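Local coordinates for protein ribonucleoside-diphosphate reductase small chain 2 (Saccharomyces cerevisiae, PDB 1JK0) that helps make deoxyribonucleotides for DNA synthesis as a small-subunit chain of ribonucleotide reductase, and is required for its partner small chain to fold and to assemble with the large subunits, at residues F38-H43 and N110-S115; S55-E60 and I216-G221; E186-A191 and E249-E254; K241-I246 and F289-Y294. All blocks are in the same frame, centred on the assembly; numbering follows the deposited sequence.

Contact 1: residues F38-H43 and N110-S115; sequences FPIKYH and NPEGKS
The backbone amides of Lys41 and Tyr42 both donate to a single carboxylate oxygen, OE1 of Glu112. Lys41 N reaches OE1 at 2.9 Å, nearly in line with the C-O bond though with a bent N-H. Tyr42 N comes from above the carboxylate plane, 3.0 Å from OE1 of Glu112 and straighter (159°). Two donors thus fix one oxygen at the point where the loop ends, for Tyr42 is the N-cap residue of the helix that follows. Glu112 arrives there through a bend at chi2 (97°), which swings its carboxylate out from the first turn of its own helix. Its second oxygen, OE2, lies at the edge of the Tyr42 ring, 3.4 Å from CD1, and forms a salt bridge with Arg34. A further hydrogen bond, from Asn110 ND2, meets OE2 from outside the carboxylate plane. The Asn110 amide is in turn stacked over one face of the Tyr42 ring, the planes 22° apart, with Asn110 CG 3.8 Å from Tyr42 CD1. A glutamine in place of Glu112 would probably leave Arg34 without its counter-charge and weaken the grip on the two loop amides. The contact thereby ties the loop leading into helix 43-54 to the start of helix 111-138, while Ile45 and Trp46 of helix 43-54 pack on the Glu112 side chain.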
loop_
_atom_site.group_PDB
_atom_site.type_symbol
_atom_site.label_atom_id
_atom_site.label_comp_id
_atom_site.label_asym_id
_atom_site.label_seq_id
_atom_site.Cartn_x
_atom_site.Cartn_y
_atom_site.Cartn_z
ATOM N N PHE B 38 -8.310 14.620 -7.787
ATOM C CA PHE B 38 -7.741 15.876 -7.379
ATOM C C PHE B 38 -8.663 16.979 -7.006
ATOM O O PHE B 38 -8.259 17.892 -6.277
ATOM C CB PHE B 38 -6.665 16.376 -8.305
ATOM C CG PHE B 38 -5.375 16.482 -7.604
ATOM C CD1 PHE B 38 -4.434 15.469 -7.692
ATOM C CD2 PHE B 38 -5.159 17.523 -6.721
ATOM C CE1 PHE B 38 -3.290 15.488 -6.895
ATOM C CE2 PHE B 38 -4.026 17.558 -5.922
ATOM C CZ PHE B 38 -3.082 16.536 -6.004
ATOM N N PRO B 39 -9.889 16.984 -7.541
ATOM C CA PRO B 39 -10.611 18.140 -6.987
ATOM C C PRO B 39 -10.904 17.595 -5.563
ATOM O O PRO B 39 -11.890 16.880 -5.353
ATOM C CB PRO B 39 -11.845 18.237 -7.882
ATOM C CG PRO B 39 -11.314 17.702 -9.219
ATOM C CD PRO B 39 -10.482 16.511 -8.806
ATOM N N ILE B 40 -10.013 17.885 -4.610
ATOM C CA ILE B 40 -10.140 17.384 -3.244
ATOM C C ILE B 40 -11.428 17.709 -2.495
ATOM O O ILE B 40 -11.815 18.875 -2.389
ATOM C CB ILE B 40 -8.947 17.826 -2.357
ATOM C CG1 ILE B 40 -7.745 16.927 -2.617
ATOM C CG2 ILE B 40 -9.293 17.689 -0.882
ATOM C CD1 ILE B 40 -6.783 17.463 -3.633
ATOM N N LYS B 41 -12.070 16.670 -1.955
ATOM C CA LYS B 41 -13.302 16.855 -1.201
ATOM C C LYS B 41 -13.045 16.927 0.304
ATOM O O LYS B 41 -13.841 17.514 1.041
ATOM C CB LYS B 41 -14.289 15.731 -1.485
ATOM C CG LYS B 41 -15.697 16.028 -0.966
ATOM C CD LYS B 41 -16.618 14.808 -1.055
ATOM C CE LYS B 41 -18.061 15.200 -0.803
ATOM N NZ LYS B 41 -18.614 16.090 -1.867
ATOM N N TYR B 42 -11.946 16.328 0.762
ATOM C CA TYR B 42 -11.610 16.343 2.185
ATOM C C TYR B 42 -10.287 17.052 2.442
ATOM O O TYR B 42 -9.270 16.415 2.769
ATOM C CB TYR B 42 -11.544 14.923 2.738
ATOM C CG TYR B 42 -12.871 14.211 2.691
ATOM C CD1 TYR B 42 -13.233 13.461 1.576
ATOM C CD2 TYR B 42 -13.789 14.325 3.743
ATOM C CE1 TYR B 42 -14.483 12.839 1.496
ATOM C CE2 TYR B 42 -15.047 13.705 3.676
ATOM C CZ TYR B 42 -15.388 12.964 2.543
ATOM O OH TYR B 42 -16.636 12.381 2.429
ATOM N N HIS B 43 -10.331 18.381 2.337
ATOM C CA HIS B 43 -9.160 19.232 2.508
ATOM C C HIS B 43 -8.388 18.999 3.789
ATOM O O HIS B 43 -7.166 18.955 3.790
ATOM C CB HIS B 43 -9.578 20.695 2.410
ATOM C CG HIS B 43 -10.241 21.041 1.116
ATOM N ND1 HIS B 43 -9.606 20.920 -0.099
ATOM C CD2 HIS B 43 -11.497 21.468 0.842
ATOM C CE1 HIS B 43 -10.442 21.252 -1.068
ATOM N NE2 HIS B 43 -11.596 21.590 -0.522
ATOM N N ASN B 110 -12.710 7.156 1.434
ATOM C CA ASN B 110 -12.192 8.191 0.543
ATOM C C ASN B 110 -10.674 8.099 0.358
ATOM O O ASN B 110 -9.944 7.651 1.251
ATOM C CB ASN B 110 -12.613 9.594 0.995
ATOM C CG ASN B 110 -12.119 9.945 2.367
ATOM O OD1 ASN B 110 -12.779 9.660 3.361
ATOM N ND2 ASN B 110 -10.945 10.568 2.438
ATOM N N PRO B 111 -10.181 8.530 -0.818
ATOM C CA PRO B 111 -8.760 8.507 -1.178
ATOM C C PRO B 111 -7.910 9.295 -0.202
ATOM O O PRO B 111 -6.783 8.909 0.109
ATOM C CB PRO B 111 -8.734 9.143 -2.565
ATOM C CG PRO B 111 -10.182 9.132 -3.021
ATOM C CD PRO B 111 -10.940 9.356 -1.770
ATOM N N GLU B 112 -8.445 10.413 0.271
ATOM C CA GLU B 112 -7.708 11.243 1.205
ATOM C C GLU B 112 -7.346 10.421 2.455
ATOM O O GLU B 112 -6.166 10.216 2.741
ATOM C CB GLU B 112 -8.534 12.491 1.566
ATOM C CG GLU B 112 -8.747 13.512 0.411
ATOM C CD GLU B 112 -10.094 13.364 -0.340
ATOM O OE1 GLU B 112 -10.538 14.367 -0.960
ATOM O OE2 GLU B 112 -10.695 12.254 -0.332
ATOM N N GLY B 113 -8.357 9.924 3.172
ATOM C CA GLY B 113 -8.120 9.133 4.375
ATOM C C GLY B 113 -7.293 7.867 4.203
ATOM O O GLY B 113 -6.373 7.597 4.984
ATOM N N LYS B 114 -7.601 7.072 3.190
ATOM C CA LYS B 114 -6.846 5.845 2.986
ATOM C C LYS B 114 -5.388 6.133 2.668
ATOM O O LYS B 114 -4.519 5.312 2.929
ATOM C CB LYS B 114 -7.467 5.014 1.872
ATOM C CG LYS B 114 -8.838 4.504 2.188
ATOM C CD LYS B 114 -9.470 3.887 0.951
ATOM C CE LYS B 114 -10.967 3.701 1.146
ATOM N NZ LYS B 114 -11.280 2.713 2.216
ATOM N N SER B 115 -5.106 7.292 2.091
ATOM C CA SER B 115 -3.721 7.625 1.803
ATOM C C SER B 115 -2.997 7.867 3.124
ATOM O O SER B 115 -1.864 7.407 3.324
ATOM C CB SER B 115 -3.643 8.873 0.929
ATOM O OG SER B 115 -4.309 8.635 -0.297
#

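Contact 2: residues S55-E60 and I216-G221; sequences SFWTAE and ICRDRG
Asp219 OD2 receives the indole N-H of Trp57 in a nearly straight hydrogen bond (173°), with NE1 and OD2 2.8 Å apart, and a second bond joins the same oxygen to the hydroxyl of Tyr127. The setting is the helical bundle of the ferritin-like small-subunit fold, in which the loop 55-60 passes helix 207-232, touching its segment 216-221 through Ser55 and Trp57. The bond lies within the indole plane and uses the syn lone pair of OD2, although ring and carboxylate planes are turned 42° apart. A chi1 of 56° sets CG of Trp57 between its backbone N and carbonyl carbon, and from there NE1 faces the helix. The other carboxylate oxygen, OD1, is held by the neighbouring Arg218 in a salt bridge, NH2 to OD1 2.6 Å, so each oxygen of the buried Asp219 has its own partners. The guanidinium stands steeply to the indole and presents its edge to Trp57, while CB of Ser55 lies over one of its faces, 3.9 Å from Arg218 NH2. Tyr127 also meets the indole ring, nearer to parallel than to perpendicular. A phenylalanine in place of Trp57 would probably leave Asp219 OD2 without its indole donor and open a gap beside Ile216. That isoleucine, whose side chain lies about 4 Å from that of Tyr131, the predicted active-site residue, touches the far end of the indole at its edge: CG1 of Ile216 is 3.9 Å from CZ2 of Trp57.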
loop_
_atom_site.group_PDB
_atom_site.type_symbol
_atom_site.label_atom_id
_atom_site.label_comp_id
_atom_site.label_asym_id
_atom_site.label_seq_id
_atom_site.Cartn_x
_atom_site.Cartn_y
_atom_site.Cartn_z
ATOM N N SER B 55 7.255 14.522 6.302
ATOM C CA SER B 55 8.166 14.137 7.374
ATOM C C SER B 55 8.783 12.752 7.204
ATOM O O SER B 55 9.524 12.290 8.081
ATOM C CB SER B 55 7.435 14.171 8.715
ATOM O OG SER B 55 6.626 13.000 8.896
ATOM N N PHE B 56 8.472 12.082 6.101
ATOM C CA PHE B 56 9.010 10.753 5.849
ATOM C C PHE B 56 10.515 10.616 6.172
ATOM O O PHE B 56 11.354 11.330 5.622
ATOM C CB PHE B 56 8.747 10.378 4.394
ATOM C CG PHE B 56 9.408 9.108 3.963
ATOM C CD1 PHE B 56 8.964 7.881 4.439
ATOM C CD2 PHE B 56 10.487 9.136 3.100
ATOM C CE1 PHE B 56 9.589 6.692 4.059
ATOM C CE2 PHE B 56 11.117 7.960 2.714
ATOM C CZ PHE B 56 10.668 6.733 3.198
ATOM N N TRP B 57 10.845 9.699 7.075
ATOM C CA TRP B 57 12.232 9.451 7.453
ATOM C C TRP B 57 12.456 7.935 7.521
ATOM O O TRP B 57 11.500 7.143 7.519
ATOM C CB TRP B 57 12.549 10.092 8.808
ATOM C CG TRP B 57 11.646 9.655 9.932
ATOM C CD1 TRP B 57 10.360 10.066 10.167
ATOM C CD2 TRP B 57 11.957 8.700 10.962
ATOM N NE1 TRP B 57 9.857 9.427 11.278
ATOM C CE2 TRP B 57 10.815 8.588 11.785
ATOM C CE3 TRP B 57 13.093 7.928 11.266
ATOM C CZ2 TRP B 57 10.778 7.736 12.901
ATOM C CZ3 TRP B 57 13.057 7.085 12.368
ATOM C CH2 TRP B 57 11.905 6.996 13.177
ATOM N N THR B 58 13.715 7.522 7.581
ATOM C CA THR B 58 14.019 6.101 7.629
ATOM C C THR B 58 15.048 5.746 8.708
ATOM O O THR B 58 15.647 6.627 9.334
ATOM C CB THR B 58 14.540 5.629 6.275
ATOM O OG1 THR B 58 15.738 6.348 5.946
ATOM C CG2 THR B 58 13.476 5.860 5.190
ATOM N N ALA B 59 15.230 4.452 8.950
ATOM C CA ALA B 59 16.191 4.006 9.948
ATOM C C ALA B 59 17.612 4.475 9.548
ATOM O O ALA B 59 18.398 4.928 10.391
ATOM C CB ALA B 59 16.124 2.481 10.075
ATOM N N GLU B 60 17.918 4.390 8.254
ATOM C CA GLU B 60 19.220 4.808 7.746
ATOM C C GLU B 60 19.546 6.248 8.121
ATOM O O GLU B 60 20.701 6.584 8.333
ATOM C CB GLU B 60 19.285 4.682 6.220
ATOM C CG GLU B 60 19.417 3.264 5.673
ATOM C CD GLU B 60 18.155 2.434 5.821
ATOM O OE1 GLU B 60 18.184 1.253 5.416
ATOM O OE2 GLU B 60 17.136 2.954 6.336
ATOM N N ILE B 216 9.327 9.486 16.310
ATOM C CA ILE B 216 8.226 8.579 16.569
ATOM C C ILE B 216 7.156 9.317 17.367
ATOM O O ILE B 216 5.960 9.230 17.067
ATOM C CB ILE B 216 8.735 7.314 17.328
ATOM C CG1 ILE B 216 9.751 6.576 16.447
ATOM C CG2 ILE B 216 7.573 6.391 17.682
ATOM C CD1 ILE B 216 10.365 5.340 17.077
ATOM N N CYS B 217 7.596 10.080 18.356
ATOM C CA CYS B 217 6.677 10.818 19.190
ATOM C C CYS B 217 5.958 11.839 18.340
ATOM O O CYS B 217 4.761 12.045 18.497
ATOM C CB CYS B 217 7.429 11.515 20.321
ATOM S SG CYS B 217 6.392 11.953 21.718
ATOM N N ARG B 218 6.678 12.485 17.434
ATOM C CA ARG B 218 6.033 13.478 16.578
ATOM C C ARG B 218 4.962 12.825 15.676
ATOM O O ARG B 218 3.834 13.321 15.569
ATOM C CB ARG B 218 7.074 14.191 15.711
ATOM C CG ARG B 218 6.504 15.354 14.897
ATOM C CD ARG B 218 7.335 15.599 13.652
ATOM N NE ARG B 218 7.529 14.339 12.950
ATOM C CZ ARG B 218 8.714 13.832 12.642
ATOM N NH1 ARG B 218 9.815 14.491 12.966
ATOM N NH2 ARG B 218 8.794 12.652 12.041
ATOM N N ASP B 219 5.319 11.705 15.044
ATOM C CA ASP B 219 4.412 10.993 14.158
ATOM C C ASP B 219 3.265 10.355 14.926
ATOM O O ASP B 219 2.115 10.341 14.459
ATOM C CB ASP B 219 5.158 9.903 13.389
ATOM C CG ASP B 219 6.358 10.438 12.633
ATOM O OD1 ASP B 219 6.437 11.677 12.437
ATOM O OD2 ASP B 219 7.212 9.616 12.225
ATOM N N ARG B 220 3.570 9.806 16.099
ATOM C CA ARG B 220 2.532 9.164 16.895
ATOM C C ARG B 220 1.523 10.233 17.289
ATOM O O ARG B 220 0.320 9.984 17.350
ATOM C CB ARG B 220 3.153 8.489 18.123
ATOM C CG ARG B 220 3.928 7.201 17.807
ATOM C CD ARG B 220 2.974 6.102 17.367
ATOM N NE ARG B 220 3.635 4.903 16.848
ATOM C CZ ARG B 220 4.504 4.149 17.521
ATOM N NH1 ARG B 220 5.030 3.079 16.942
ATOM N NH2 ARG B 220 4.858 4.464 18.758
ATOM N N GLY B 221 2.025 11.435 17.531
ATOM C CA GLY B 221 1.149 12.525 17.890
ATOM C C GLY B 221 0.210 12.795 16.743
ATOM O O GLY B 221 -1.006 12.892 16.944
#

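Contact 3: residues E186-A191 and E249-E254; sequences EGIFQA and EAVEIE
Phe189 reaches helix 240-258 with its ring, although its CB sets off away from that helix. With chi1 at -89°, the side chain turns back as it leaves CB. On one side of the ring CD1 lies 4.0 Å from CB of Ala250, and CE1 comes closer to the same methyl. On the other side CE2 approaches CG2 of Ile253 at 4.1 Å, and CZ, the tip, is nearly as near to that methyl. Both aliphatic groups meet the ring obliquely, so the phenyl group spans one turn of the helix, from Ala250 to Ile253. Ile188, one residue earlier, adds a second apolar touch: its CG2 is 4.0 Å from CG2 of Val251, the two side chains crossing at about a right angle. The chain leaves helix 175-188 through a wider, pi-type turn at 186-188 that includes Ile188 and comes just before Phe189. Lys160 touches the Phe189 ring, Phe163 packs on Ala250 and Ile253, and Leu285 of helix 277-288 lies against Ile188. Small and branched side chains meeting one aromatic ring make this a buried apolar contact of helix 240-258 with the end of helix 175-188 and the residue after it, within the ferritin-like bundle characteristic of ribonucleotide reductase small subunits.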
loop_
_atom_site.group_PDB
_atom_site.type_symbol
_atom_site.label_atom_id
_atom_site.label_comp_id
_atom_site.label_asym_id
_atom_site.label_seq_id
_atom_site.Cartn_x
_atom_site.Cartn_y
_atom_site.Cartn_z
ATOM N N GLU B 186 -3.100 5.262 20.702
ATOM C CA GLU B 186 -2.073 5.900 19.906
ATOM C C GLU B 186 -1.307 6.974 20.668
ATOM O O GLU B 186 -0.081 7.042 20.592
ATOM C CB GLU B 186 -2.719 6.515 18.666
ATOM C CG GLU B 186 -1.792 6.641 17.495
ATOM C CD GLU B 186 -1.287 5.291 17.040
ATOM O OE1 GLU B 186 -2.133 4.436 16.683
ATOM O OE2 GLU B 186 -0.051 5.090 17.045
ATOM N N GLY B 187 -2.041 7.810 21.400
ATOM C CA GLY B 187 -1.419 8.900 22.133
ATOM C C GLY B 187 -1.292 8.729 23.631
ATOM O O GLY B 187 -0.268 9.090 24.207
ATOM N N ILE B 188 -2.326 8.194 24.269
ATOM C CA ILE B 188 -2.278 7.995 25.709
ATOM C C ILE B 188 -1.241 6.940 26.041
ATOM O O ILE B 188 -0.156 7.257 26.516
ATOM C CB ILE B 188 -3.642 7.534 26.277
ATOM C CG1 ILE B 188 -4.724 8.564 25.943
ATOM C CG2 ILE B 188 -3.537 7.357 27.792
ATOM C CD1 ILE B 188 -6.100 8.192 26.442
ATOM N N PHE B 189 -1.579 5.685 25.760
ATOM C CA PHE B 189 -0.703 4.561 26.048
ATOM C C PHE B 189 0.785 4.816 26.169
ATOM O O PHE B 189 1.242 5.344 27.183
ATOM C CB PHE B 189 -0.940 3.429 25.061
ATOM C CG PHE B 189 -2.000 2.486 25.509
ATOM C CD1 PHE B 189 -3.328 2.892 25.555
ATOM C CD2 PHE B 189 -1.667 1.215 25.965
ATOM C CE1 PHE B 189 -4.312 2.054 26.052
ATOM C CE2 PHE B 189 -2.645 0.363 26.469
ATOM C CZ PHE B 189 -3.974 0.786 26.514
ATOM N N GLN B 190 1.554 4.455 25.154
ATOM C CA GLN B 190 2.998 4.616 25.252
ATOM C C GLN B 190 3.571 5.999 25.565
ATOM O O GLN B 190 4.763 6.230 25.374
ATOM C CB GLN B 190 3.638 4.062 23.993
ATOM C CG GLN B 190 3.351 2.599 23.799
ATOM C CD GLN B 190 3.922 2.089 22.513
ATOM O OE1 GLN B 190 3.513 2.515 21.438
ATOM N NE2 GLN B 190 4.886 1.177 22.607
ATOM N N ALA B 191 2.739 6.913 26.060
ATOM C CA ALA B 191 3.211 8.253 26.398
ATOM C C ALA B 191 4.328 8.130 27.428
ATOM O O ALA B 191 5.284 8.914 27.430
ATOM C CB ALA B 191 2.067 9.097 26.955
ATOM N N GLU B 249 -9.790 4.459 31.489
ATOM C CA GLU B 249 -9.367 3.060 31.449
ATOM C C GLU B 249 -7.959 2.870 30.869
ATOM O O GLU B 249 -7.166 2.096 31.409
ATOM C CB GLU B 249 -10.366 2.223 30.644
ATOM C CG GLU B 249 -11.789 2.316 31.143
ATOM C CD GLU B 249 -12.683 1.241 30.557
ATOM O OE1 GLU B 249 -13.916 1.335 30.742
ATOM O OE2 GLU B 249 -12.160 0.296 29.925
ATOM N N ALA B 250 -7.655 3.570 29.776
ATOM C CA ALA B 250 -6.344 3.471 29.135
ATOM C C ALA B 250 -5.293 4.147 30.001
ATOM O O ALA B 250 -4.113 3.787 29.965
ATOM C CB ALA B 250 -6.376 4.114 27.758
ATOM N N VAL B 251 -5.714 5.139 30.774
ATOM C CA VAL B 251 -4.783 5.822 31.652
ATOM C C VAL B 251 -4.454 4.862 32.791
ATOM O O VAL B 251 -3.345 4.866 33.314
ATOM C CB VAL B 251 -5.386 7.131 32.203
ATOM C CG1 VAL B 251 -4.412 7.789 33.161
ATOM C CG2 VAL B 251 -5.701 8.076 31.053
ATOM N N GLU B 252 -5.417 4.025 33.159
ATOM C CA GLU B 252 -5.186 3.049 34.219
ATOM C C GLU B 252 -4.293 1.933 33.688
ATOM O O GLU B 252 -3.342 1.520 34.353
ATOM C CB GLU B 252 -6.506 2.456 34.720
ATOM C CG GLU B 252 -7.416 3.449 35.437
ATOM C CD GLU B 252 -8.768 2.843 35.793
ATOM O OE1 GLU B 252 -9.672 3.604 36.212
ATOM O OE2 GLU B 252 -8.925 1.608 35.656
ATOM N N ILE B 253 -4.600 1.448 32.489
ATOM C CA ILE B 253 -3.815 0.384 31.887
ATOM C C ILE B 253 -2.419 0.903 31.546
ATOM O O ILE B 253 -1.496 0.116 31.345
ATOM C CB ILE B 253 -4.482 -0.163 30.599
ATOM C CG1 ILE B 253 -5.933 -0.573 30.875
ATOM C CG2 ILE B 253 -3.706 -1.373 30.082
ATOM C CD1 ILE B 253 -6.639 -1.199 29.675
ATOM N N GLU B 254 -2.260 2.225 31.483
ATOM C CA GLU B 254 -0.954 2.810 31.168
ATOM C C GLU B 254 -0.071 2.934 32.398
ATOM O O GLU B 254 1.037 2.406 32.419
ATOM C CB GLU B 254 -1.110 4.188 30.521
ATOM C CG GLU B 254 0.178 5.036 30.490
ATOM C CD GLU B 254 1.364 4.333 29.831
ATOM O OE1 GLU B 254 1.139 3.539 28.893
ATOM O OE2 GLU B 254 2.522 4.591 30.236
#

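Contact 4: residues K241-I246 and F289-Y294; sequences KIIEKI and FGNEKY
Apolar packing joins Ile243 to the start of the loop that follows helix 277-288. CD1 of Ile243 lies 4.2 Å from CB of Phe289, whose ring then leads away to meet Phe231 edge-to-face. The Asn291 amide crosses the same isoleucine, its OD1 3.3 Å from Ile243 CD1, while its nitrogen end passes alongside Glu244, ND2 being 3.7 Å from CB of that residue. The polar tie of Asn291 goes to the beginning of the helix: ND2 hydrogen-bonds the carbonyl oxygen of Pro240, which helps set how the amide is turned against Ile243. Charge makes up the third kind of interaction. Glu244 and Glu292 bring their carboxylates close together at about a right angle (83° between planes), an arrangement that would probably be unfavourable if both are charged. With CG anti to the backbone N (chi1 -172°) and the chain extended beyond it, Glu244 carries its carboxylate out to the edge of the Tyr294 ring, near the ring plane. Gly290, with positive phi, turns the chain at the end of helix 277-288 and lets the loop 289-294 run across helix 240-258, while Phe289 packs on helices 175-188 and 207-232 and Ile243 and Asn291 both rest on Leu286 of helix 277-288.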
loop_
_atom_site.group_PDB
_atom_site.type_symbol
_atom_site.label_atom_id
_atom_site.label_comp_id
_atom_site.label_asym_id
_atom_site.label_seq_id
_atom_site.Cartn_x
_atom_site.Cartn_y
_atom_site.Cartn_z
ATOM N N LYS B 241 -19.697 11.380 28.452
ATOM C CA LYS B 241 -19.229 10.536 29.553
ATOM C C LYS B 241 -18.477 9.301 29.062
ATOM O O LYS B 241 -17.431 8.960 29.615
ATOM C CB LYS B 241 -20.400 10.122 30.469
ATOM C CG LYS B 241 -20.556 10.994 31.735
ATOM C CD LYS B 241 -21.674 10.502 32.672
ATOM C CE LYS B 241 -23.084 10.757 32.118
ATOM N NZ LYS B 241 -23.517 12.192 32.188
ATOM N N ILE B 242 -19.001 8.638 28.030
ATOM C CA ILE B 242 -18.351 7.450 27.476
ATOM C C ILE B 242 -16.914 7.787 27.072
ATOM O O ILE B 242 -15.998 6.988 27.277
ATOM C CB ILE B 242 -19.092 6.917 26.237
ATOM C CG1 ILE B 242 -20.549 6.621 26.583
ATOM C CG2 ILE B 242 -18.417 5.657 25.745
ATOM C CD1 ILE B 242 -21.373 6.133 25.415
ATOM N N ILE B 243 -16.719 8.969 26.496
ATOM C CA ILE B 243 -15.391 9.397 26.093
ATOM C C ILE B 243 -14.488 9.337 27.317
ATOM O O ILE B 243 -13.532 8.560 27.369
ATOM C CB ILE B 243 -15.397 10.842 25.561
ATOM C CG1 ILE B 243 -16.263 10.923 24.306
ATOM C CG2 ILE B 243 -13.969 11.290 25.257
ATOM C CD1 ILE B 243 -16.347 12.294 23.702
ATOM N N GLU B 244 -14.802 10.167 28.304
ATOM C CA GLU B 244 -14.026 10.191 29.529
ATOM C C GLU B 244 -13.947 8.785 30.137
ATOM O O GLU B 244 -13.052 8.497 30.929
ATOM C CB GLU B 244 -14.650 11.164 30.530
ATOM C CG GLU B 244 -13.800 11.397 31.762
ATOM C CD GLU B 244 -14.379 12.455 32.680
ATOM O OE1 GLU B 244 -15.523 12.282 33.147
ATOM O OE2 GLU B 244 -13.687 13.461 32.934
ATOM N N LYS B 245 -14.881 7.909 29.761
ATOM C CA LYS B 245 -14.889 6.542 30.277
ATOM C C LYS B 245 -13.885 5.664 29.531
ATOM O O LYS B 245 -13.363 4.696 30.090
ATOM C CB LYS B 245 -16.292 5.919 30.173
ATOM C CG LYS B 245 -17.306 6.422 31.212
ATOM C CD LYS B 245 -18.651 5.663 31.137
ATOM C CE LYS B 245 -18.505 4.186 31.530
ATOM N NZ LYS B 245 -19.771 3.402 31.428
ATOM N N ILE B 246 -13.613 6.008 28.275
ATOM C CA ILE B 246 -12.668 5.249 27.459
ATOM C C ILE B 246 -11.222 5.638 27.763
ATOM O O ILE B 246 -10.349 4.776 27.865
ATOM C CB ILE B 246 -12.949 5.459 25.962
ATOM C CG1 ILE B 246 -14.388 5.039 25.657
ATOM C CG2 ILE B 246 -11.977 4.644 25.122
ATOM C CD1 ILE B 246 -14.814 5.276 24.233
ATOM N N PHE B 289 -11.229 15.651 22.041
ATOM C CA PHE B 289 -12.518 15.174 21.563
ATOM C C PHE B 289 -13.687 16.055 22.035
ATOM O O PHE B 289 -14.850 15.767 21.755
ATOM C CB PHE B 289 -12.733 13.713 21.989
ATOM C CG PHE B 289 -11.773 12.745 21.347
ATOM C CD1 PHE B 289 -10.504 12.543 21.874
ATOM C CD2 PHE B 289 -12.125 12.072 20.185
ATOM C CE1 PHE B 289 -9.602 11.689 21.251
ATOM C CE2 PHE B 289 -11.227 11.219 19.560
ATOM C CZ PHE B 289 -9.961 11.030 20.097
ATOM N N GLY B 290 -13.376 17.147 22.728
ATOM C CA GLY B 290 -14.429 18.019 23.214
ATOM C C GLY B 290 -15.022 17.483 24.506
ATOM O O GLY B 290 -16.188 17.080 24.560
ATOM N N ASN B 291 -14.195 17.470 25.546
ATOM C CA ASN B 291 -14.584 16.989 26.865
ATOM C C ASN B 291 -13.897 17.836 27.921
ATOM O O ASN B 291 -13.151 18.770 27.606
ATOM C CB ASN B 291 -14.166 15.529 27.051
ATOM C CG ASN B 291 -15.345 14.576 27.027
ATOM O OD1 ASN B 291 -16.124 14.555 26.071
ATOM N ND2 ASN B 291 -15.478 13.771 28.080
ATOM N N GLU B 292 -14.142 17.496 29.180
ATOM C CA GLU B 292 -13.553 18.225 30.290
ATOM C C GLU B 292 -12.346 17.461 30.806
ATOM O O GLU B 292 -12.333 16.229 30.801
ATOM C CB GLU B 292 -14.575 18.391 31.419
ATOM C CG GLU B 292 -14.915 17.096 32.172
ATOM C CD GLU B 292 -15.754 16.117 31.355
ATOM O OE1 GLU B 292 -15.961 14.976 31.837
ATOM O OE2 GLU B 292 -16.212 16.492 30.246
ATOM N N LYS B 293 -11.334 18.196 31.254
ATOM C CA LYS B 293 -10.123 17.584 31.774
ATOM C C LYS B 293 -10.459 16.799 33.037
ATOM O O LYS B 293 -10.767 17.386 34.069
ATOM C CB LYS B 293 -9.097 18.665 32.099
ATOM C CG LYS B 293 -9.269 19.946 31.309
ATOM C CD LYS B 293 -8.023 20.799 31.417
ATOM C CE LYS B 293 -6.847 20.082 30.781
ATOM N NZ LYS B 293 -7.079 19.833 29.322
ATOM N N TYR B 294 -10.391 15.475 32.960
ATOM C CA TYR B 294 -10.710 14.624 34.101
ATOM C C TYR B 294 -9.734 14.696 35.281
ATOM O O TYR B 294 -10.138 14.530 36.431
ATOM C CB TYR B 294 -10.821 13.170 33.655
ATOM C CG TYR B 294 -11.168 12.245 34.788
ATOM C CD1 TYR B 294 -12.470 12.173 35.273
ATOM C CD2 TYR B 294 -10.190 11.457 35.396
ATOM C CE1 TYR B 294 -12.796 11.334 36.333
ATOM C CE2 TYR B 294 -10.505 10.615 36.462
ATOM C CZ TYR B 294 -11.811 10.557 36.924
ATOM O OH TYR B 294 -12.142 9.720 37.968
#

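Overall arrangement
The four contacts are spread through one all-helical small-subunit fold. Contact 1 joins the loop before helix 43-54 to helix 111-138, and contact 2, about 22 Å away between centres, joins the loop after helix 43-54 to helix 207-232; along the chain their segments alternate. Contacts 3 and 4 share helix 240-258, with centres about 14 Å apart, and their segments also alternate. Contacts 2 and 3 touch where Arg220 packs on Glu186 and Gln190, close to the predicted active-site Tyr131. Contact 4 lies across the chain's centre from contact 2, about 28 Å away between centres. Loops and helix ends are thus tied to helices well separated from them in the sequence.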